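Putative hyaluronoglucosaminidase (Clostridium perfringens, PDB 6PWI) probably acts as a family 84 hexosaminidase, this part of a longer, probably cell-wall-anchored protein holding its presumed catalytic barrel. Local coordinates at residues I252-P257 with G294-D299; V290-V295 with E326-P331. All blocks are in the same frame, centred on the assembly; numbering follows the deposited sequence.

Interaction 1 of 2, residues I252-P257 with G294-D299; sequences IWTIHP and GVLADD
T254 lies beside G294 where the two parallel strands run close together, and its methyl CG2 comes within 3.7 Å of G294 CA. The ladder here is tight and buried. G294 N donates to W253 O, I255 N to G294 O, and L296 N to I255 O. The I255 and V295 side chains lie side by side, CG2 to CG2 at 4.1 Å, packed against helices 268-286 (I255 on F282) and 304-321 (V295 on M311 and L314). These are the third and fourth strands of a (beta/alpha)8 barrel, joined by a right-handed beta-alpha-beta crossover through helix 268-286. Beyond the strand ends the contact is more open, and H256, D298 and D299 are partly exposed. L296 CB sits over one face of the H256 ring, 3.7 Å from the ring centroid, while L296 CD1 reaches toward H256 NE2. At the ring edge, H256 ND1 donates to the syn side of D299 OD1, 3.0 Å away and nearly straight at 168°; OD1 lies close to the imidazole plane, whereas ND1 is tilted somewhat from the carboxylate plane. D299 CG sits between backbone N and carbonyl carbon (chi1 50°), which turns this predicted proton donor's carboxylate toward the imidazole, the planes 69° apart.

Interaction 2 of 2, residues V290-V295 with E326-P331; sequences VRQFGV and EFIFVP
Q292 reaches across to the backbone of E326, just ahead of the paired part of strands four and five of the (beta/alpha)8 barrel, which helix 304-321 links in a beta-alpha-beta unit. Its CG is anti to the backbone N (chi1 -163°) and the chain stays extended beyond it, carrying the amide to E326 O. Q292 NE2 donates to E326 O at 2.8 Å, with the acceptor close to the amide plane and the donor in the carbonyl plane. I328 CD1 meets the same amide, the two side chains crossing at about a right angle. From there the parallel ladder runs I328 N to F293 O, V295 N to I328 O and V330 N to V295 O. F293 and F327 both hold the ring beside the backbone N, yet the rings end differently because the side chains leave their strands in different directions: that of F293 stacks on F282, while F327 CE1 meets F293 CB at 3.6 Å. F329 differs: CG anti to N (chi1 -178°) lays the ring across V295, on the barrel's outer face, where Q307 of helix 304-321 also touches it. F329 CD1 lies 4.0 Å from V295 CG1 and 3.7 Å from V295 O.

Overall arrangement
Interactions 1 and 2 are consecutive pairings in one parallel barrel sheet, their centres about 7 Å apart. Strand 293-296 is common to both, with G294 and V295 taking part in each, so it is flanked by strand 250-255 and strand 328-330. Along the chain the order is strand 250-255, helix 268-286, strand 293-296, helix 304-321 and strand 328-330, two successive beta-alpha-beta units. Packing of L296 CD2 on V330 CG2 and a probable hydrogen bond from A297 N to V330 O tie the contacts together. At the C-terminal ends of the strands, interaction 1 holds the predicted proton donor D299, and the V330 side chain of interaction 2 is about 8 Å from that of D299.

Interaction 1 of 2, residues I252-P257 with G294-D299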
ATOM      1  N   ILE A 252       6.347   4.890 -12.228  1.00 22.53           N
ATOM      2  CA  ILE A 252       5.624   5.825 -13.076  1.00 22.70           C
ATOM      3  C   ILE A 252       6.105   7.248 -12.790  1.00 23.87           C
ATOM      4  O   ILE A 252       5.974   7.748 -11.669  1.00 23.97           O
ATOM      5  CB  ILE A 252       4.106   5.677 -12.875  1.00 22.27           C
ATOM      6  CG1 ILE A 252       3.634   4.266 -13.244  1.00 21.79           C
ATOM      7  CG2 ILE A 252       3.359   6.755 -13.649  1.00 21.77           C
ATOM      8  CD1 ILE A 252       2.415   3.806 -12.485  1.00 20.94           C
ATOM      9  N   TRP A 253       6.668   7.895 -13.817  1.00 23.74           N
ATOM     10  CA  TRP A 253       7.233   9.223 -13.643  1.00 23.23           C
ATOM     11  C   TRP A 253       6.138  10.252 -13.896  1.00 23.05           C
ATOM     12  O   TRP A 253       5.231   9.980 -14.675  1.00 24.36           O
ATOM     13  CB  TRP A 253       8.444   9.417 -14.566  1.00 23.21           C
ATOM     14  CG  TRP A 253       9.229  10.654 -14.240  1.00 23.55           C
ATOM     15  CD1 TRP A 253      10.094  10.829 -13.195  1.00 22.84           C
ATOM     16  CD2 TRP A 253       9.188  11.907 -14.945  1.00 22.59           C
ATOM     17  NE1 TRP A 253      10.596  12.101 -13.204  1.00 22.26           N
ATOM     18  CE2 TRP A 253      10.060  12.788 -14.263  1.00 22.38           C
ATOM     19  CE3 TRP A 253       8.509  12.368 -16.080  1.00 22.56           C
ATOM     20  CZ2 TRP A 253      10.272  14.100 -14.689  1.00 21.96           C
ATOM     21  CZ3 TRP A 253       8.722  13.664 -16.502  1.00 22.71           C
ATOM     22  CH2 TRP A 253       9.590  14.517 -15.811  1.00 22.22           C
ATOM     23  N   THR A 254       6.213  11.416 -13.236  1.00 22.74           N
ATOM     24  CA  THR A 254       5.170  12.434 -13.353  1.00 22.94           C
ATOM     25  C   THR A 254       5.772  13.818 -13.595  1.00 22.49           C
ATOM     26  O   THR A 254       6.946  14.041 -13.309  1.00 21.97           O
ATOM     27  CB  THR A 254       4.264  12.481 -12.112  1.00 22.52           C
ATOM     28  OG1 THR A 254       5.060  12.738 -10.953  1.00 22.26           O
ATOM     29  CG2 THR A 254       3.451  11.218 -11.929  1.00 22.15           C
ATOM     30  N   ILE A 255       4.936  14.749 -14.077  1.00 22.76           N
ATOM     31  CA  ILE A 255       5.362  16.096 -14.431  1.00 24.07           C
ATOM     32  C   ILE A 255       4.257  17.103 -14.099  1.00 25.79           C
ATOM     33  O   ILE A 255       3.076  16.789 -14.223  1.00 27.12           O
ATOM     34  CB  ILE A 255       5.782  16.152 -15.916  1.00 22.99           C
ATOM     35  CG1 ILE A 255       6.373  17.510 -16.295  1.00 22.77           C
ATOM     36  CG2 ILE A 255       4.640  15.748 -16.843  1.00 21.87           C
ATOM     37  CD1 ILE A 255       7.175  17.479 -17.582  1.00 24.35           C
ATOM     38  N   HIS A 256       4.655  18.315 -13.678  1.00 28.76           N
ATOM     39  CA  HIS A 256       3.758  19.447 -13.485  1.00 30.15           C
ATOM     40  C   HIS A 256       4.040  20.516 -14.536  1.00 30.41           C
ATOM     41  O   HIS A 256       4.785  21.453 -14.265  1.00 33.21           O
ATOM     42  CB  HIS A 256       3.998  20.093 -12.115  1.00 31.40           C
ATOM     43  CG  HIS A 256       3.580  19.243 -10.968  1.00 33.79           C
ATOM     44  ND1 HIS A 256       2.418  19.482 -10.263  1.00 34.02           N
ATOM     45  CD2 HIS A 256       4.157  18.156 -10.406  1.00 34.40           C
ATOM     46  CE1 HIS A 256       2.298  18.579  -9.308  1.00 34.41           C
ATOM     47  NE2 HIS A 256       3.352  17.750  -9.379  1.00 34.53           N
ATOM     48  N   PRO A 257       3.493  20.427 -15.767  1.00 29.84           N
ATOM     49  CA  PRO A 257       3.789  21.422 -16.799  1.00 30.51           C
ATOM     50  C   PRO A 257       2.891  22.654 -16.917  1.00 32.62           C
ATOM     51  O   PRO A 257       3.007  23.394 -17.890  1.00 36.15           O
ATOM     52  CB  PRO A 257       3.630  20.577 -18.066  1.00 29.44           C
ATOM     53  CG  PRO A 257       2.490  19.646 -17.734  1.00 29.53           C
ATOM     54  CD  PRO A 257       2.655  19.326 -16.263  1.00 29.56           C
ATOM     55  N   GLY A 294       2.644  10.200 -15.638  1.00 22.48           N
ATOM     56  CA  GLY A 294       1.547  10.978 -15.086  1.00 21.94           C
ATOM     57  C   GLY A 294       1.729  12.464 -15.375  1.00 22.74           C
ATOM     58  O   GLY A 294       2.853  12.967 -15.385  1.00 23.53           O
ATOM     59  N   VAL A 295       0.613  13.157 -15.622  1.00 23.03           N
ATOM     60  CA  VAL A 295       0.610  14.601 -15.816  1.00 23.19           C
ATOM     61  C   VAL A 295      -0.244  15.217 -14.711  1.00 23.44           C
ATOM     62  O   VAL A 295      -1.417  14.883 -14.577  1.00 24.34           O
ATOM     63  CB  VAL A 295       0.088  14.977 -17.218  1.00 22.35           C
ATOM     64  CG1 VAL A 295      -0.110  16.478 -17.365  1.00 22.46           C
ATOM     65  CG2 VAL A 295       1.009  14.463 -18.310  1.00 21.86           C
ATOM     66  N   LEU A 296       0.349  16.111 -13.917  1.00 24.09           N
ATOM     67  CA  LEU A 296      -0.322  16.601 -12.723  1.00 24.57           C
ATOM     68  C   LEU A 296      -0.728  18.057 -12.914  1.00 25.64           C
ATOM     69  O   LEU A 296       0.116  18.908 -13.183  1.00 26.26           O
ATOM     70  CB  LEU A 296       0.608  16.430 -11.520  1.00 23.93           C
ATOM     71  CG  LEU A 296       1.215  15.040 -11.344  1.00 25.04           C
ATOM     72  CD1 LEU A 296       1.998  14.953 -10.043  1.00 26.02           C
ATOM     73  CD2 LEU A 296       0.148  13.960 -11.387  1.00 24.80           C
ATOM     74  N   ALA A 297      -2.024  18.332 -12.729  1.00 26.99           N
ATOM     75  CA  ALA A 297      -2.590  19.643 -13.000  1.00 28.75           C
ATOM     76  C   ALA A 297      -3.263  20.226 -11.757  1.00 30.69           C
ATOM     77  O   ALA A 297      -4.001  21.203 -11.856  1.00 32.56           O
ATOM     78  CB  ALA A 297      -3.557  19.553 -14.158  1.00 27.23           C
ATOM     79  N   ASP A 298      -2.999  19.635 -10.587  1.00 33.43           N
ATOM     80  CA  ASP A 298      -3.599  20.087  -9.341  1.00 36.00           C
ATOM     81  C   ASP A 298      -3.225  21.542  -9.068  1.00 36.97           C
ATOM     82  O   ASP A 298      -3.930  22.236  -8.346  1.00 38.01           O
ATOM     83  CB  ASP A 298      -3.206  19.190  -8.165  1.00 38.10           C
ATOM     84  CG  ASP A 298      -1.718  18.896  -8.107  1.00 40.80           C
ATOM     85  OD1 ASP A 298      -1.228  18.189  -9.007  1.00 40.55           O
ATOM     86  OD2 ASP A 298      -1.056  19.388  -7.169  1.00 46.40           O
ATOM     87  N   ASP A 299      -2.121  21.998  -9.665  1.00 38.55           N
ATOM     88  CA  ASP A 299      -1.629  23.348  -9.439  1.00 41.63           C
ATOM     89  C   ASP A 299      -1.567  24.126 -10.757  1.00 44.69           C
ATOM     90  O   ASP A 299      -0.734  25.019 -10.906  1.00 45.27           O
ATOM     91  CB  ASP A 299      -0.283  23.316  -8.707  1.00 39.62           C
ATOM     92  CG  ASP A 299       0.756  22.379  -9.311  1.00 40.84           C
ATOM     93  OD1 ASP A 299       0.508  21.823 -10.415  1.00 38.51           O
ATOM     94  OD2 ASP A 299       1.820  22.210  -8.671  1.00 40.84           O
TER

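Interaction 2 of 2, residues V290-V295 with E326-P331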
ATOM      1  N   VAL A 290      11.492   3.928 -18.100  1.00 24.01           N
ATOM      2  CA  VAL A 290      10.153   4.362 -17.725  1.00 23.77           C
ATOM      3  C   VAL A 290       9.195   4.113 -18.892  1.00 24.77           C
ATOM      4  O   VAL A 290       9.477   4.498 -20.024  1.00 25.25           O
ATOM      5  CB  VAL A 290      10.126   5.838 -17.284  1.00 22.78           C
ATOM      6  CG1 VAL A 290       8.717   6.290 -16.942  1.00 21.91           C
ATOM      7  CG2 VAL A 290      11.068   6.106 -16.119  1.00 22.35           C
ATOM      8  N   ARG A 291       8.041   3.497 -18.596  1.00 25.96           N
ATOM      9  CA  ARG A 291       7.100   3.087 -19.631  1.00 26.06           C
ATOM     10  C   ARG A 291       5.671   3.532 -19.296  1.00 26.01           C
ATOM     11  O   ARG A 291       4.717   3.081 -19.931  1.00 25.06           O
ATOM     12  CB  ARG A 291       7.203   1.575 -19.869  1.00 25.47           C
ATOM     13  CG  ARG A 291       8.478   1.131 -20.575  1.00 25.88           C
ATOM     14  CD  ARG A 291       8.570   1.583 -22.024  1.00 27.74           C
ATOM     15  NE  ARG A 291       9.811   1.196 -22.691  1.00 29.34           N
ATOM     16  CZ  ARG A 291      11.003   1.774 -22.520  1.00 30.08           C
ATOM     17  NH1 ARG A 291      12.048   1.324 -23.188  1.00 29.79           N
ATOM     18  NH2 ARG A 291      11.156   2.795 -21.692  1.00 30.57           N
ATOM     19  N   GLN A 292       5.529   4.415 -18.295  1.00 25.19           N
ATOM     20  CA  GLN A 292       4.241   4.991 -17.932  1.00 24.45           C
ATOM     21  C   GLN A 292       4.468   6.345 -17.262  1.00 23.73           C
ATOM     22  O   GLN A 292       5.415   6.515 -16.498  1.00 24.39           O
ATOM     23  CB  GLN A 292       3.425   4.047 -17.047  1.00 24.49           C
ATOM     24  CG  GLN A 292       1.950   4.423 -16.988  1.00 25.46           C
ATOM     25  CD  GLN A 292       1.047   3.408 -16.327  1.00 27.50           C
ATOM     26  OE1 GLN A 292       1.485   2.477 -15.644  1.00 28.06           O
ATOM     27  NE2 GLN A 292      -0.248   3.591 -16.529  1.00 26.82           N
ATOM     28  N   PHE A 293       3.576   7.296 -17.555  1.00 22.71           N
ATOM     29  CA  PHE A 293       3.772   8.681 -17.166  1.00 22.95           C
ATOM     30  C   PHE A 293       2.486   9.265 -16.585  1.00 22.53           C
ATOM     31  O   PHE A 293       1.389   8.889 -16.989  1.00 22.50           O
ATOM     32  CB  PHE A 293       4.247   9.490 -18.378  1.00 23.38           C
ATOM     33  CG  PHE A 293       5.592   9.071 -18.912  1.00 23.79           C
ATOM     34  CD1 PHE A 293       6.762   9.589 -18.374  1.00 24.24           C
ATOM     35  CD2 PHE A 293       5.692   8.150 -19.944  1.00 24.01           C
ATOM     36  CE1 PHE A 293       8.003   9.200 -18.859  1.00 24.36           C
ATOM     37  CE2 PHE A 293       6.934   7.754 -20.424  1.00 24.95           C
ATOM     38  CZ  PHE A 293       8.087   8.283 -19.885  1.00 24.85           C
ATOM     39  N   GLY A 294       2.644  10.200 -15.638  1.00 22.48           N
ATOM     40  CA  GLY A 294       1.547  10.978 -15.086  1.00 21.94           C
ATOM     41  C   GLY A 294       1.729  12.464 -15.375  1.00 22.74           C
ATOM     42  O   GLY A 294       2.853  12.967 -15.385  1.00 23.53           O
ATOM     43  N   VAL A 295       0.613  13.157 -15.622  1.00 23.03           N
ATOM     44  CA  VAL A 295       0.610  14.601 -15.816  1.00 23.19           C
ATOM     45  C   VAL A 295      -0.244  15.217 -14.711  1.00 23.44           C
ATOM     46  O   VAL A 295      -1.417  14.883 -14.577  1.00 24.34           O
ATOM     47  CB  VAL A 295       0.088  14.977 -17.218  1.00 22.35           C
ATOM     48  CG1 VAL A 295      -0.110  16.478 -17.365  1.00 22.46           C
ATOM     49  CG2 VAL A 295       1.009  14.463 -18.310  1.00 21.86           C
ATOM     50  N   GLU A 326      -0.911   3.594 -20.550  1.00 39.26           N
ATOM     51  CA  GLU A 326      -1.720   4.797 -20.706  1.00 37.93           C
ATOM     52  C   GLU A 326      -1.372   5.824 -19.632  1.00 33.89           C
ATOM     53  O   GLU A 326      -0.925   5.465 -18.544  1.00 31.95           O
ATOM     54  CB  GLU A 326      -3.215   4.473 -20.780  1.00 39.90           C
ATOM     55  CG  GLU A 326      -3.687   3.453 -19.764  1.00 42.94           C
ATOM     56  CD  GLU A 326      -5.082   2.934 -20.067  1.00 46.99           C
ATOM     57  OE1 GLU A 326      -6.003   3.182 -19.248  1.00 47.19           O
ATOM     58  OE2 GLU A 326      -5.250   2.292 -21.128  1.00 48.91           O
ATOM     59  N   PHE A 327      -1.569   7.100 -19.979  1.00 31.19           N
ATOM     60  CA  PHE A 327      -1.261   8.216 -19.104  1.00 31.01           C
ATOM     61  C   PHE A 327      -2.239   8.293 -17.934  1.00 30.35           C
ATOM     62  O   PHE A 327      -3.409   7.914 -18.032  1.00 29.49           O
ATOM     63  CB  PHE A 327      -1.326   9.544 -19.861  1.00 32.11           C
ATOM     64  CG  PHE A 327      -0.153   9.838 -20.761  1.00 33.34           C
ATOM     65  CD1 PHE A 327       1.050  10.296 -20.239  1.00 34.10           C
ATOM     66  CD2 PHE A 327      -0.263   9.691 -22.137  1.00 33.15           C
ATOM     67  CE1 PHE A 327       2.123  10.583 -21.073  1.00 35.14           C
ATOM     68  CE2 PHE A 327       0.811   9.974 -22.970  1.00 33.14           C
ATOM     69  CZ  PHE A 327       2.001  10.418 -22.437  1.00 34.62           C
ATOM     70  N   ILE A 328      -1.713   8.811 -16.825  1.00 29.01           N
ATOM     71  CA  ILE A 328      -2.472   9.165 -15.643  1.00 28.32           C
ATOM     72  C   ILE A 328      -2.545  10.687 -15.618  1.00 27.44           C
ATOM     73  O   ILE A 328      -1.561  11.348 -15.934  1.00 29.73           O
ATOM     74  CB  ILE A 328      -1.745   8.569 -14.424  1.00 29.56           C
ATOM     75  CG1 ILE A 328      -2.051   7.074 -14.308  1.00 30.82           C
ATOM     76  CG2 ILE A 328      -2.077   9.317 -13.146  1.00 30.87           C
ATOM     77  CD1 ILE A 328      -0.864   6.228 -13.925  1.00 32.67           C
ATOM     78  N   PHE A 329      -3.718  11.236 -15.289  1.00 25.53           N
ATOM     79  CA  PHE A 329      -3.900  12.680 -15.230  1.00 23.43           C
ATOM     80  C   PHE A 329      -4.564  13.058 -13.906  1.00 22.24           C
ATOM     81  O   PHE A 329      -5.586  12.495 -13.533  1.00 22.05           O
ATOM     82  CB  PHE A 329      -4.689  13.166 -16.451  1.00 23.23           C
ATOM     83  CG  PHE A 329      -4.910  14.658 -16.532  1.00 23.42           C
ATOM     84  CD1 PHE A 329      -4.002  15.480 -17.187  1.00 23.36           C
ATOM     85  CD2 PHE A 329      -6.031  15.246 -15.962  1.00 22.86           C
ATOM     86  CE1 PHE A 329      -4.197  16.853 -17.252  1.00 23.23           C
ATOM     87  CE2 PHE A 329      -6.223  16.619 -16.026  1.00 22.89           C
ATOM     88  CZ  PHE A 329      -5.307  17.422 -16.670  1.00 22.99           C
ATOM     89  N   VAL A 330      -3.969  14.019 -13.195  1.00 21.46           N
ATOM     90  CA  VAL A 330      -4.531  14.493 -11.941  1.00 21.10           C
ATOM     91  C   VAL A 330      -5.130  15.870 -12.205  1.00 21.84           C
ATOM     92  O   VAL A 330      -4.407  16.803 -12.529  1.00 23.26           O
ATOM     93  CB  VAL A 330      -3.473  14.542 -10.821  1.00 19.76           C
ATOM     94  CG1 VAL A 330      -4.014  15.193  -9.558  1.00 19.84           C
ATOM     95  CG2 VAL A 330      -2.926  13.169 -10.505  1.00 19.46           C
ATOM     96  N   PRO A 331      -6.465  16.047 -12.095  1.00 22.14           N
ATOM     97  CA  PRO A 331      -7.101  17.290 -12.537  1.00 22.45           C
ATOM     98  C   PRO A 331      -6.936  18.390 -11.491  1.00 24.05           C
ATOM     99  O   PRO A 331      -6.568  18.105 -10.350  1.00 23.50           O
ATOM    100  CB  PRO A 331      -8.564  16.854 -12.701  1.00 22.35           C
ATOM    101  CG  PRO A 331      -8.753  15.787 -11.638  1.00 21.68           C
ATOM    102  CD  PRO A 331      -7.418  15.076 -11.534  1.00 21.51           C
TER